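Local coordinates for protein 6-phosphogluconate dehydrogenase NAD-binding (Dyadobacter fermentans, PDB 4GBJ) that probably acts as an NAD(P)-dependent oxidoreductase of the 6-phosphogluconate and 3-hydroxyisobutyrate dehydrogenase type, at residues M96-P101 and I173-N178; V119-F124 and I137-N142; D244-L249 and I264-F269. All blocks are in the same frame, centred on the assembly; numbering follows the deposited sequence.

Contact 1: M96-P101 and I173-N178; sequences MSTISP and IKLAGN
Thr98 and Lys174 meet in an interdomain contact without hydrogen bonds. The loop 96-101, between strand 92-95 and helix 101-113 of the nucleotide-binding domain, lies beside the long helix 169-197. The closest pair of CA atoms is Thr98 and Lys174, 7.1 Å apart. Thr98 points toward the helix, and its side chain crosses that of Lys174 at about a right angle. Thr98 OG1 lies 3.3 Å from Lys174 CE, and Thr98 CG2 lies 3.9 Å from Lys174 CG. The threonine therefore touches the aliphatic part of the lysine with both branches.

Lys174 leaves the helix with CG anti to the backbone N (chi1 176°) and bends at chi2 (55°). This carries its chain past Thr98. Lys174 NZ is hydrogen-bonded to Ile123 O, and Lys174 also makes a cation-pi contact with Phe124. Asn178, one turn further on, adds a looser touch, with ND2 4.2 Å from Thr98 CG2.

At the other end of the loop, Pro101 and Leu175 meet tip to tip, with Pro101 CD 3.6 Å from Leu175 CD1. Thr251 of helix 238-254 packs on both. Pro101 opens helix 101-113, and Ser100 is its N-cap residue. Lys174 is the predicted active-site residue. The arrangement is consistent with the interdomain active-site cleft of the 3-hydroxyisobutyrate dehydrogenase family, where a lysine from the long helix faces the Rossmann-type domain.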
loop_
_atom_site.group_PDB
_atom_site.type_symbol
_atom_site.label_atom_id
_atom_site.label_comp_id
_atom_site.label_asym_id
_atom_site.label_seq_id
_atom_site.Cartn_x
_atom_site.Cartn_y
_atom_site.Cartn_z
HETATM N N MSE B 96 0.316 -22.137 13.841
HETATM C CA MSE B 96 0.152 -20.678 13.618
HETATM C C MSE B 96 1.441 -19.909 13.369
HETATM O O MSE B 96 1.380 -18.710 13.123
HETATM C CB MSE B 96 -0.568 -20.090 14.788
HETATM C CG MSE B 96 -1.904 -20.794 15.034
HETATM SE SE MSE B 96 -3.005 -19.863 16.314
HETATM C CE MSE B 96 -1.972 -20.226 17.818
ATOM N N SER B 97 2.584 -20.573 13.359
ATOM C CA SER B 97 3.831 -19.865 13.125
ATOM C C SER B 97 3.930 -19.332 11.679
ATOM O O SER B 97 3.409 -19.952 10.753
ATOM C CB SER B 97 5.002 -20.808 13.360
ATOM O OG SER B 97 4.976 -21.354 14.665
ATOM N N THR B 98 4.663 -18.247 11.488
ATOM C CA THR B 98 4.953 -17.738 10.143
ATOM C C THR B 98 6.122 -18.537 9.589
ATOM O O THR B 98 7.287 -18.291 9.898
ATOM C CB THR B 98 5.261 -16.271 10.149
ATOM O OG1 THR B 98 4.181 -15.593 10.771
ATOM C CG2 THR B 98 5.501 -15.739 8.758
ATOM N N ILE B 99 5.811 -19.477 8.761
ATOM C CA ILE B 99 6.814 -20.357 8.188
ATOM C C ILE B 99 6.530 -20.585 6.730
ATOM O O ILE B 99 5.511 -20.170 6.190
ATOM C CB ILE B 99 6.881 -21.710 8.960
ATOM C CG1 ILE B 99 5.623 -22.502 8.809
ATOM C CG2 ILE B 99 7.280 -21.482 10.408
ATOM C CD1 ILE B 99 5.688 -23.879 9.501
ATOM N N SER B 100 7.470 -21.228 6.108
ATOM C CA SER B 100 7.425 -21.555 4.712
ATOM C C SER B 100 6.297 -22.538 4.380
ATOM O O SER B 100 6.171 -23.554 5.059
ATOM C CB SER B 100 8.764 -22.211 4.315
ATOM O OG SER B 100 8.698 -22.851 3.056
ATOM N N PRO B 101 5.629 -22.351 3.229
ATOM C CA PRO B 101 4.698 -23.384 2.723
ATOM C C PRO B 101 5.339 -24.764 2.636
ATOM O O PRO B 101 4.708 -25.769 2.932
ATOM C CB PRO B 101 4.380 -22.890 1.301
ATOM C CG PRO B 101 4.602 -21.479 1.338
ATOM C CD PRO B 101 5.648 -21.175 2.344
ATOM N N ILE B 173 -0.274 -17.084 1.746
ATOM C CA ILE B 173 -1.024 -15.826 1.907
ATOM C C ILE B 173 -0.310 -14.946 2.937
ATOM O O ILE B 173 -0.224 -13.762 2.747
ATOM C CB ILE B 173 -2.524 -16.028 2.274
ATOM C CG1 ILE B 173 -3.255 -16.978 1.312
ATOM C CG2 ILE B 173 -3.288 -14.682 2.369
ATOM C CD1 ILE B 173 -3.187 -16.549 -0.155
ATOM N N LYS B 174 0.168 -15.534 4.033
ATOM C CA LYS B 174 0.847 -14.810 5.106
ATOM C C LYS B 174 2.127 -14.134 4.584
ATOM O O LYS B 174 2.327 -12.945 4.837
ATOM C CB LYS B 174 1.163 -15.765 6.244
ATOM C CG LYS B 174 1.949 -15.154 7.392
ATOM C CD LYS B 174 1.306 -13.921 8.002
ATOM C CE LYS B 174 2.062 -13.513 9.238
ATOM N NZ LYS B 174 1.562 -12.268 9.821
ATOM N N LEU B 175 2.948 -14.881 3.841
ATOM C CA LEU B 175 4.167 -14.354 3.224
ATOM C C LEU B 175 3.825 -13.227 2.270
ATOM O O LEU B 175 4.482 -12.198 2.316
ATOM C CB LEU B 175 4.949 -15.461 2.479
ATOM C CG LEU B 175 5.557 -16.575 3.369
ATOM C CD1 LEU B 175 6.269 -17.599 2.532
ATOM C CD2 LEU B 175 6.400 -15.998 4.469
ATOM N N ALA B 176 2.764 -13.381 1.466
ATOM C CA ALA B 176 2.331 -12.354 0.538
ATOM C C ALA B 176 1.890 -11.080 1.276
ATOM O O ALA B 176 2.215 -9.972 0.824
ATOM C CB ALA B 176 1.185 -12.866 -0.331
ATOM N N GLY B 177 1.171 -11.253 2.393
ATOM C CA GLY B 177 0.726 -10.148 3.224
ATOM C C GLY B 177 1.892 -9.364 3.784
ATOM O O GLY B 177 1.919 -8.135 3.640
ATOM N N ASN B 178 2.888 -10.082 4.360
ATOM C CA ASN B 178 4.113 -9.489 4.929
ATOM C C ASN B 178 4.983 -8.835 3.842
ATOM O O ASN B 178 5.577 -7.803 4.091
ATOM C CB ASN B 178 4.936 -10.515 5.704
ATOM C CG ASN B 178 4.459 -10.785 7.116
ATOM O OD1 ASN B 178 3.466 -10.226 7.605
ATOM N ND2 ASN B 178 5.182 -11.646 7.806
#

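Contact 2: V119-F124 and I137-N142; sequences VGAPIF and ICLSGN
Gly120 and Ser140 pair through their backbones, joining strand 117-124 to the antiparallel strand 136-139 and the residues just after it. Gly120 N donates to Ser140 O at 2.8 Å, and Ser140 N returns a bond to Gly120 O at 3.0 Å. Further along, Cys138 N reaches Pro122 O in a weak bond of 3.3 Å, although the angle at its hydrogen is nearly straight, 172°. Ile123 and Ile137 form a non-hydrogen-bonded antiparallel pair.

CA-H...O contacts fill in between the N-H bonds. Ala121 CA approaches Cys138 O at 3.2 Å, and Leu139 CA approaches Gly120 O.

The apolar contacts gather around Ala121. Ala121 CB meets Leu139 CD2 at 3.6 Å and Ile137 CD1 at 4.0 Å. With CG1 anti to the backbone N (chi1 -154°), Ile137 lays its longer branch along the carbonyl oxygens of Ala121 and Pro122.

A sulfur-aromatic contact joins Phe124 and Cys138. Cys138 SG lies 3.6 Å from Phe124 CE2, oblique to the ring. Met208 of the second subunit packs on both residues.

The side-chain hydroxyl of Ser140 is engaged by Asp166 O and Ala170 N, which tie the residue after the strand to the start of helix 169-197 and the turn before it. Two backbone bonds thus fix the Gly120-Ser140 end, while toward Phe124 a weak bond is supplemented by buried apolar contacts and the sulfur-aromatic contact.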
loop_
_atom_site.group_PDB
_atom_site.type_symbol
_atom_site.label_atom_id
_atom_site.label_comp_id
_atom_site.label_asym_id
_atom_site.label_seq_id
_atom_site.Cartn_x
_atom_site.Cartn_y
_atom_site.Cartn_z
ATOM N N VAL B 119 -2.908 -28.402 10.227
ATOM C CA VAL B 119 -3.628 -27.232 9.682
ATOM C C VAL B 119 -2.707 -26.022 9.705
ATOM O O VAL B 119 -2.275 -25.625 10.781
ATOM C CB VAL B 119 -4.915 -26.960 10.462
ATOM C CG1 VAL B 119 -5.538 -25.625 10.049
ATOM C CG2 VAL B 119 -5.906 -28.095 10.230
ATOM N N GLY B 120 -2.389 -25.484 8.527
ATOM C CA GLY B 120 -1.615 -24.258 8.406
ATOM C C GLY B 120 -2.489 -23.106 8.803
ATOM O O GLY B 120 -3.605 -22.995 8.287
ATOM N N ALA B 121 -2.113 -22.378 9.862
ATOM C CA ALA B 121 -3.030 -21.368 10.440
ATOM C C ALA B 121 -2.330 -20.083 10.805
ATOM O O ALA B 121 -2.501 -19.597 11.913
ATOM C CB ALA B 121 -3.731 -21.936 11.666
ATOM N N PRO B 122 -1.584 -19.485 9.872
ATOM C CA PRO B 122 -0.876 -18.220 10.183
ATOM C C PRO B 122 -1.828 -17.108 10.580
ATOM O O PRO B 122 -2.915 -17.005 10.023
ATOM C CB PRO B 122 -0.138 -17.900 8.885
ATOM C CG PRO B 122 -0.825 -18.705 7.830
ATOM C CD PRO B 122 -1.301 -19.930 8.495
ATOM N N ILE B 123 -1.401 -16.270 11.524
ATOM C CA ILE B 123 -2.222 -15.184 12.065
ATOM C C ILE B 123 -1.741 -13.829 11.550
ATOM O O ILE B 123 -0.536 -13.549 11.493
ATOM C CB ILE B 123 -2.282 -15.240 13.630
ATOM C CG1 ILE B 123 -3.312 -14.226 14.199
ATOM C CG2 ILE B 123 -0.910 -15.051 14.285
ATOM C CD1 ILE B 123 -3.635 -14.454 15.683
ATOM N N PHE B 124 -2.724 -12.966 11.230
ATOM C CA PHE B 124 -2.520 -11.613 10.754
ATOM C C PHE B 124 -2.982 -10.751 11.883
ATOM O O PHE B 124 -4.153 -10.373 11.947
ATOM C CB PHE B 124 -3.317 -11.355 9.459
ATOM C CG PHE B 124 -2.959 -12.277 8.307
ATOM C CD1 PHE B 124 -2.339 -11.782 7.172
ATOM C CD2 PHE B 124 -3.177 -13.651 8.396
ATOM C CE1 PHE B 124 -2.058 -12.614 6.097
ATOM C CE2 PHE B 124 -2.804 -14.504 7.366
ATOM C CZ PHE B 124 -2.311 -13.975 6.194
ATOM N N ILE B 137 -7.206 -14.751 10.582
ATOM C CA ILE B 137 -6.435 -15.984 10.383
ATOM C C ILE B 137 -6.776 -16.611 9.022
ATOM O O ILE B 137 -7.913 -16.519 8.552
ATOM C CB ILE B 137 -6.694 -16.949 11.577
ATOM C CG1 ILE B 137 -5.521 -17.917 11.793
ATOM C CG2 ILE B 137 -8.030 -17.691 11.455
ATOM C CD1 ILE B 137 -5.662 -18.717 13.087
ATOM N N CYS B 138 -5.789 -17.292 8.423
ATOM C CA CYS B 138 -5.954 -18.078 7.196
ATOM C C CYS B 138 -5.767 -19.511 7.570
ATOM O O CYS B 138 -4.831 -19.821 8.301
ATOM C CB CYS B 138 -4.971 -17.654 6.103
ATOM S SG CYS B 138 -5.355 -16.042 5.388
ATOM N N LEU B 139 -6.614 -20.391 7.054
ATOM C CA LEU B 139 -6.529 -21.817 7.359
ATOM C C LEU B 139 -6.394 -22.580 6.112
ATOM O O LEU B 139 -7.080 -22.274 5.151
ATOM C CB LEU B 139 -7.766 -22.331 8.091
ATOM C CG LEU B 139 -8.216 -21.615 9.335
ATOM C CD1 LEU B 139 -9.516 -22.216 9.796
ATOM C CD2 LEU B 139 -7.131 -21.662 10.442
ATOM N N SER B 140 -5.569 -23.612 6.126
ATOM C CA SER B 140 -5.463 -24.537 5.001
ATOM C C SER B 140 -5.025 -25.913 5.540
ATOM O O SER B 140 -4.334 -26.020 6.573
ATOM C CB SER B 140 -4.532 -23.994 3.929
ATOM O OG SER B 140 -3.160 -24.097 4.268
ATOM N N GLY B 141 -5.475 -26.949 4.844
ATOM C CA GLY B 141 -5.292 -28.334 5.257
ATOM C C GLY B 141 -6.596 -29.074 5.194
ATOM O O GLY B 141 -7.549 -28.607 4.559
ATOM N N ASN B 142 -6.642 -30.247 5.855
ATOM C CA ASN B 142 -7.785 -31.147 5.871
ATOM C C ASN B 142 -9.114 -30.447 6.310
ATOM O O ASN B 142 -9.153 -29.766 7.328
ATOM C CB ASN B 142 -7.468 -32.334 6.766
ATOM C CG ASN B 142 -8.608 -33.289 6.934
ATOM O OD1 ASN B 142 -9.429 -33.108 7.823
ATOM N ND2 ASN B 142 -8.692 -34.314 6.087
#

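Contact 3: D244-L249 and I264-F269; sequences DINLTL and IIRNRF
Ile245 packs against Ile265 and Arg266 where two near-antiparallel helices of the all-helical C-terminal domain pass each other. The short axes of 244-249 and 264-269 approach to 9.7 Å, with 150° between their directions. Ile245 points toward the partner helix and uses both branches. Its CG1 lies 3.7 Å from Ile265 CG2, and the two isoleucine side chains cross at about a right angle. Ile245 CG2 rests 3.8 Å from Arg266 CA and also approaches Phe269 CD2. The Ile245 torsion chi1 of -160° explains this split: CG1 is anti to the backbone N, while CG2 sits between N and the carbonyl carbon.

Arg266 supplies the outer side of the contact. Its chain is extended from CG to NE and runs across Leu249. Leu249 CD1 lies 3.5 Å from Arg266 CD, so the aliphatic part of the arginine extends the apolar packing. Beside it, Asn246 OD1 is 3.2 Å from Arg266 CD and approaches the guanidinium at its edge and nearly in plane. The amide and guanidinium planes are turned 50° apart.

Further out, Ala262, one helical turn before Arg266, touches both Ile245 and Leu249, while Leu242, close to one turn before Ile245, packs on Arg266 and Phe269. The Phe269 ring meets Phe238 edge to face, and Arg268 salt bridges to Glu186 and Asp292 set helix 260-274 against helices 169-197 and 288-292. On the partly exposed side, by Asn246 and Arg266, a water bridges the two helices. It accepts a hydrogen bond from Asn246 ND2 at 2.9 Å and a weak one from Arg266 NE at 3.1 Å.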
loop_
_atom_site.group_PDB
_atom_site.type_symbol
_atom_site.label_atom_id
_atom_site.label_comp_id
_atom_site.label_asym_id
_atom_site.label_seq_id
_atom_site.Cartn_x
_atom_site.Cartn_y
_atom_site.Cartn_z
ATOM N N ASP B 244 11.913 -13.225 6.844
ATOM C CA ASP B 244 10.607 -13.305 6.198
ATOM C C ASP B 244 10.672 -13.040 4.689
ATOM O O ASP B 244 10.068 -13.803 3.931
ATOM C CB ASP B 244 9.565 -12.379 6.862
ATOM C CG ASP B 244 8.857 -12.975 8.093
ATOM O OD1 ASP B 244 9.111 -14.193 8.421
ATOM O OD2 ASP B 244 8.000 -12.261 8.692
ATOM N N ILE B 245 11.387 -12.019 4.239
ATOM C CA ILE B 245 11.470 -11.777 2.802
ATOM C C ILE B 245 12.204 -12.938 2.088
ATOM O O ILE B 245 11.868 -13.242 0.958
ATOM C CB ILE B 245 12.076 -10.401 2.463
ATOM C CG1 ILE B 245 11.717 -9.964 1.078
ATOM C CG2 ILE B 245 13.589 -10.348 2.651
ATOM C CD1 ILE B 245 10.198 -9.655 0.871
ATOM N N ASN B 246 13.185 -13.549 2.713
ATOM C CA ASN B 246 13.874 -14.710 2.149
ATOM C C ASN B 246 12.958 -15.911 2.032
ATOM O O ASN B 246 13.090 -16.644 1.038
ATOM C CB ASN B 246 15.111 -15.085 2.931
ATOM C CG ASN B 246 16.297 -14.171 2.641
ATOM O OD1 ASN B 246 16.405 -13.544 1.593
ATOM N ND2 ASN B 246 17.220 -14.045 3.565
ATOM N N LEU B 247 11.980 -16.101 2.979
ATOM C CA LEU B 247 10.986 -17.187 2.852
ATOM C C LEU B 247 10.135 -16.922 1.597
ATOM O O LEU B 247 9.837 -17.828 0.847
ATOM C CB LEU B 247 10.070 -17.269 4.085
ATOM C CG LEU B 247 10.662 -17.710 5.440
ATOM C CD1 LEU B 247 9.606 -17.754 6.465
ATOM C CD2 LEU B 247 11.320 -19.081 5.354
ATOM N N THR B 248 9.739 -15.660 1.385
ATOM C CA THR B 248 8.954 -15.262 0.220
ATOM C C THR B 248 9.727 -15.521 -1.077
ATOM O O THR B 248 9.169 -16.061 -2.045
ATOM C CB THR B 248 8.562 -13.807 0.377
ATOM O OG1 THR B 248 7.767 -13.711 1.557
ATOM C CG2 THR B 248 7.848 -13.244 -0.862
ATOM N N LEU B 249 10.972 -15.084 -1.127
ATOM C CA LEU B 249 11.789 -15.286 -2.319
ATOM C C LEU B 249 11.984 -16.764 -2.619
ATOM O O LEU B 249 11.909 -17.149 -3.785
ATOM C CB LEU B 249 13.127 -14.589 -2.192
ATOM C CG LEU B 249 13.047 -13.066 -2.260
ATOM C CD1 LEU B 249 14.307 -12.411 -1.633
ATOM C CD2 LEU B 249 12.864 -12.607 -3.724
ATOM N N ILE B 264 14.589 -5.840 -3.809
ATOM C CA ILE B 264 14.880 -4.516 -3.255
ATOM C C ILE B 264 14.731 -4.564 -1.744
ATOM O O ILE B 264 15.640 -4.151 -1.083
ATOM C CB ILE B 264 13.994 -3.426 -3.858
ATOM C CG1 ILE B 264 14.178 -3.290 -5.402
ATOM C CG2 ILE B 264 14.192 -2.064 -3.170
ATOM C CD1 ILE B 264 15.295 -2.890 -5.847
ATOM N N ILE B 265 13.649 -5.155 -1.212
ATOM C CA ILE B 265 13.407 -5.274 0.226
ATOM C C ILE B 265 14.513 -6.069 0.877
ATOM O O ILE B 265 15.076 -5.639 1.892
ATOM C CB ILE B 265 12.021 -5.913 0.467
ATOM C CG1 ILE B 265 10.865 -4.959 0.039
ATOM C CG2 ILE B 265 11.832 -6.392 1.858
ATOM C CD1 ILE B 265 10.795 -3.687 0.723
ATOM N N ARG B 266 14.858 -7.215 0.280
ATOM C CA ARG B 266 15.969 -8.007 0.786
ATOM C C ARG B 266 17.250 -7.169 0.908
ATOM O O ARG B 266 17.898 -7.218 1.951
ATOM C CB ARG B 266 16.231 -9.225 -0.109
ATOM C CG ARG B 266 17.446 -10.058 0.284
ATOM C CD ARG B 266 17.469 -11.342 -0.540
ATOM N NE ARG B 266 18.747 -12.038 -0.417
ATOM C CZ ARG B 266 19.880 -11.683 -1.013
ATOM N NH1 ARG B 266 19.928 -10.596 -1.785
ATOM N NH2 ARG B 266 20.982 -12.386 -0.819
ATOM N N ASN B 267 17.597 -6.391 -0.108
ATOM C CA ASN B 267 18.838 -5.566 -0.064
ATOM C C ASN B 267 18.752 -4.486 0.979
ATOM O O ASN B 267 19.790 -4.175 1.577
ATOM C CB ASN B 267 19.195 -4.961 -1.436
ATOM C CG ASN B 267 19.739 -6.023 -2.377
ATOM O OD1 ASN B 267 20.189 -7.072 -1.957
ATOM N ND2 ASN B 267 19.631 -5.816 -3.676
ATOM N N ARG B 268 17.522 -3.942 1.266
ATOM C CA ARG B 268 17.411 -2.965 2.342
ATOM C C ARG B 268 17.832 -3.565 3.709
ATOM O O ARG B 268 18.472 -2.886 4.498
ATOM C CB ARG B 268 15.992 -2.439 2.469
ATOM C CG ARG B 268 15.462 -1.699 1.287
ATOM C CD ARG B 268 16.397 -0.606 0.850
ATOM N NE ARG B 268 15.752 0.379 -0.006
ATOM C CZ ARG B 268 16.382 1.372 -0.629
ATOM N NH1 ARG B 268 17.687 1.511 -0.518
ATOM N NH2 ARG B 268 15.709 2.212 -1.398
ATOM N N PHE B 269 17.422 -4.790 3.988
ATOM C CA PHE B 269 17.794 -5.480 5.233
ATOM C C PHE B 269 19.259 -5.813 5.272
ATOM O O PHE B 269 19.911 -5.583 6.299
ATOM C CB PHE B 269 16.999 -6.769 5.470
ATOM C CG PHE B 269 15.570 -6.508 5.876
ATOM C CD1 PHE B 269 15.278 -5.861 7.068
ATOM C CD2 PHE B 269 14.516 -6.819 5.018
ATOM C CE1 PHE B 269 13.971 -5.522 7.388
ATOM C CE2 PHE B 269 13.218 -6.494 5.349
ATOM C CZ PHE B 269 12.947 -5.872 6.543
HETATM O O HOH W 1 19.660 -13.227 2.327
#

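Contact 2 is nested along the chain within the loop closed by contact 1, and contact 3 follows both. Contact 2 lies in the mixed sheet of the nucleotide-binding domain. Contact 3 lies among the helices of the C-terminal domain. Their centres are about 23 Å apart and they do not touch. Contact 1 bridges them, its centre about 9 Å from that of contact 2 and about 13 Å from that of contact 3. Helix 169-197 is the shared element: Lys174 packs on Pro122, while Leu175 packs on Thr248. All three contacts also reach the second subunit. The predicted active-site lysine thus sits at the domain junction, near the dimer interface.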